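Local coordinates for protein complement factor H (PDB 2YBY) that regulates complement in innate immunity, probably by restraining the alternative pathway and recognising host surface markers through its chain of sushi domains, at residues Lys84-Gly89 against Asn114-Pro119. The protein carries 1 engineered substitution. Sequence-based numbering, arbitrary orientation.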
ATOM      1  N   LYS A  84     -10.254   0.120  -7.770  1.00 25.50           N
ATOM      2  CA  LYS A  84     -10.207  -0.363  -6.399  1.00 23.96           C
ATOM      3  C   LYS A  84      -8.739  -0.600  -6.040  1.00 24.65           C
ATOM      4  O   LYS A  84      -8.034  -1.327  -6.750  1.00 22.27           O
ATOM      5  CB  LYS A  84     -11.035  -1.634  -6.218  1.00 25.72           C
ATOM      6  CG  LYS A  84     -11.149  -2.011  -4.755  1.00 36.39           C
ATOM      7  CD  LYS A  84     -12.193  -3.087  -4.493  1.00 37.56           C
ATOM      8  CE  LYS A  84     -11.987  -3.767  -3.146  1.00 41.19           C
ATOM      9  NZ  LYS A  84     -12.146  -2.835  -1.999  1.00 44.40           N
ATOM     10  N   VAL A  85      -8.280   0.015  -4.951  1.00 20.65           N
ATOM     11  CA  VAL A  85      -6.918  -0.121  -4.516  1.00 18.95           C
ATOM     12  C   VAL A  85      -6.690  -1.400  -3.724  1.00 22.40           C
ATOM     13  O   VAL A  85      -7.387  -1.670  -2.733  1.00 23.45           O
ATOM     14  CB  VAL A  85      -6.464   1.102  -3.683  1.00 22.31           C
ATOM     15  CG1 VAL A  85      -5.123   0.852  -3.017  1.00 22.86           C
ATOM     16  CG2 VAL A  85      -6.395   2.350  -4.564  1.00 22.10           C
ATOM     17  N   TYR A  86      -5.645  -2.139  -4.107  1.00 17.70           N
ATOM     18  CA  TYR A  86      -5.125  -3.240  -3.330  1.00 16.36           C
ATOM     19  C   TYR A  86      -3.693  -2.943  -2.978  1.00 19.08           C
ATOM     20  O   TYR A  86      -3.049  -2.135  -3.663  1.00 19.23           O
ATOM     21  CB  TYR A  86      -5.250  -4.566  -4.062  1.00 17.71           C
ATOM     22  CG  TYR A  86      -6.684  -4.999  -4.175  1.00 17.42           C
ATOM     23  CD1 TYR A  86      -7.502  -4.503  -5.181  1.00 16.95           C
ATOM     24  CD2 TYR A  86      -7.207  -5.964  -3.326  1.00 19.40           C
ATOM     25  CE1 TYR A  86      -8.829  -4.909  -5.301  1.00 18.03           C
ATOM     26  CE2 TYR A  86      -8.526  -6.384  -3.440  1.00 20.15           C
ATOM     27  CZ  TYR A  86      -9.331  -5.870  -4.442  1.00 20.63           C
ATOM     28  OH  TYR A  86     -10.643  -6.296  -4.577  1.00 21.82           O
ATOM     29  N   VAL A  87      -3.190  -3.567  -1.912  1.00 15.83           N
ATOM     30  CA  VAL A  87      -1.823  -3.400  -1.454  1.00 17.17           C
ATOM     31  C   VAL A  87      -1.121  -4.717  -1.384  1.00 19.94           C
ATOM     32  O   VAL A  87      -1.744  -5.780  -1.414  1.00 19.75           O
ATOM     33  CB  VAL A  87      -1.720  -2.619  -0.121  1.00 20.60           C
ATOM     34  CG1 VAL A  87      -2.524  -1.317  -0.178  1.00 21.69           C
ATOM     35  CG2 VAL A  87      -2.152  -3.483   1.060  1.00 20.21           C
ATOM     36  N   GLN A  88       0.194  -4.647  -1.303  1.00 17.76           N
ATOM     37  CA  GLN A  88       1.083  -5.785  -1.289  1.00 16.55           C
ATOM     38  C   GLN A  88       0.629  -6.876  -0.316  1.00 21.52           C
ATOM     39  O   GLN A  88       0.369  -6.606   0.867  1.00 21.28           O
ATOM     40  CB  GLN A  88       2.484  -5.306  -0.951  1.00 18.60           C
ATOM     41  CG  GLN A  88       3.569  -6.267  -1.341  1.00 26.13           C
ATOM     42  CD  GLN A  88       4.926  -5.605  -1.289  1.00 35.47           C
ATOM     43  OE1 GLN A  88       5.073  -4.361  -1.333  1.00 22.43           O
ATOM     44  NE2 GLN A  88       5.953  -6.418  -1.241  1.00 33.83           N
ATOM     45  N   GLY A  89       0.452  -8.076  -0.848  1.00 18.99           N
ATOM     46  CA  GLY A  89       0.010  -9.219  -0.053  1.00 19.24           C
ATOM     47  C   GLY A  89      -1.460  -9.565  -0.227  1.00 23.14           C
ATOM     48  O   GLY A  89      -1.869 -10.670   0.155  1.00 22.42           O
ATOM     49  N   ASN A 114       6.233  -6.335  -7.254  1.00 27.08           N
ATOM     50  CA  ASN A 114       6.289  -5.854  -8.639  1.00 27.98           C
ATOM     51  C   ASN A 114       4.930  -5.830  -9.362  1.00 31.75           C
ATOM     52  O   ASN A 114       4.871  -6.018 -10.574  1.00 32.92           O
ATOM     53  CB  ASN A 114       7.270  -6.698  -9.439  1.00 32.63           C
ATOM     54  CG  ASN A 114       8.717  -6.434  -9.087  1.00 56.96           C
ATOM     55  OD1 ASN A 114       9.218  -5.311  -9.233  1.00 54.96           O
ATOM     56  ND2 ASN A 114       9.436  -7.456  -8.650  1.00 46.28           N
ATOM     57  N   GLY A 115       3.850  -5.573  -8.633  1.00 23.78           N
ATOM     58  CA  GLY A 115       2.547  -5.451  -9.256  1.00 21.48           C
ATOM     59  C   GLY A 115       1.751  -6.740  -9.230  1.00 19.15           C
ATOM     60  O   GLY A 115       2.090  -7.678  -8.516  1.00 20.25           O
ATOM     61  N   TRP A 116       0.687  -6.782 -10.001  1.00 17.31           N
ATOM     62  CA  TRP A 116      -0.209  -7.939 -10.044  1.00 17.10           C
ATOM     63  C   TRP A 116       0.486  -9.161 -10.625  1.00 20.04           C
ATOM     64  O   TRP A 116       1.186  -9.059 -11.632  1.00 20.46           O
ATOM     65  CB  TRP A 116      -1.446  -7.658 -10.921  1.00 15.32           C
ATOM     66  CG  TRP A 116      -2.451  -6.697 -10.339  1.00 15.17           C
ATOM     67  CD1 TRP A 116      -2.909  -5.558 -10.923  1.00 17.85           C
ATOM     68  CD2 TRP A 116      -3.253  -6.894  -9.165  1.00 14.73           C
ATOM     69  NE1 TRP A 116      -3.942  -5.020 -10.181  1.00 16.71           N
ATOM     70  CE2 TRP A 116      -4.148  -5.800  -9.079  1.00 18.00           C
ATOM     71  CE3 TRP A 116      -3.192  -7.782  -8.091  1.00 15.23           C
ATOM     72  CZ2 TRP A 116      -5.038  -5.648  -8.005  1.00 16.35           C
ATOM     73  CZ3 TRP A 116      -4.126  -7.677  -7.077  1.00 17.03           C
ATOM     74  CH2 TRP A 116      -5.021  -6.603  -7.030  1.00 17.12           C
ATOM     75  N   SER A 117       0.267 -10.297  -9.995  1.00 18.90           N
ATOM     76  CA  SER A 117       0.747 -11.577 -10.548  1.00 21.01           C
ATOM     77  C   SER A 117      -0.312 -12.638 -10.417  1.00 22.68           C
ATOM     78  O   SER A 117      -0.756 -12.950  -9.314  1.00 22.55           O
ATOM     79  CB  SER A 117       2.030 -12.068  -9.914  1.00 28.83           C
ATOM     80  OG  SER A 117       2.609 -13.049 -10.766  1.00 40.54           O
ATOM     81  N   PRO A 118      -0.694 -13.214 -11.558  1.00 20.64           N
ATOM     82  CA  PRO A 118      -0.315 -12.810 -12.919  1.00 21.15           C
ATOM     83  C   PRO A 118      -1.045 -11.504 -13.257  1.00 24.61           C
ATOM     84  O   PRO A 118      -1.868 -11.059 -12.443  1.00 23.03           O
ATOM     85  CB  PRO A 118      -0.816 -13.974 -13.765  1.00 23.49           C
ATOM     86  CG  PRO A 118      -2.001 -14.452 -13.058  1.00 25.79           C
ATOM     87  CD  PRO A 118      -1.747 -14.240 -11.582  1.00 22.14           C
ATOM     88  N   PRO A 119      -0.789 -10.872 -14.407  1.00 22.23           N
ATOM     89  CA  PRO A 119      -1.534  -9.666 -14.771  1.00 22.03           C
ATOM     90  C   PRO A 119      -3.013  -9.944 -15.057  1.00 24.04           C
ATOM     91  O   PRO A 119      -3.389 -11.086 -15.382  1.00 22.13           O
ATOM     92  CB  PRO A 119      -0.845  -9.201 -16.063  1.00 24.81           C
ATOM     93  CG  PRO A 119       0.457  -9.883 -16.091  1.00 29.07           C
ATOM     94  CD  PRO A 119       0.164 -11.219 -15.476  1.00 24.22           C
TER
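Y86 and W116 meet across the second sushi (complement control protein) domain of this two-domain fragment. They join strand 84-87, at the margin of one three-stranded antiparallel sheet, to strand 115-117, at the margin of another. W116 is probably the conserved tryptophan of the sushi fold.

The pair is an offset edge-to-face stack. The edge of the indole points toward the face of the phenol ring. The planes are inclined at 60°, and the centroids of the phenol ring and the six-membered ring of the indole lie 5.6 Å apart. W116 has chi1 -72°, with CG anti to its own carbonyl carbon, and this carries the far end of the indole across to the other strand. The close contacts run from CB through CG to CD1 of Y86. CH2 of W116 lies 3.7 Å from CG of Y86, and CZ2 of W116 lies 3.9 Å from CD1 of Y86.

L92 touches both side chains. The indole also packs on C69 and C111, which form a disulfide, and on M109. NE1 of W116 makes a hydrogen bond to the backbone O of V70, which should help to fix the rotation of the ring.

Away from this pair the contact is loose. No hydrogen bond links the two segments. Both rings belong to partly exposed residues, and the contact lies at the surface of the domain. The shortest approach is from CB of Y86 to CH2 of W116, at 3.6 Å.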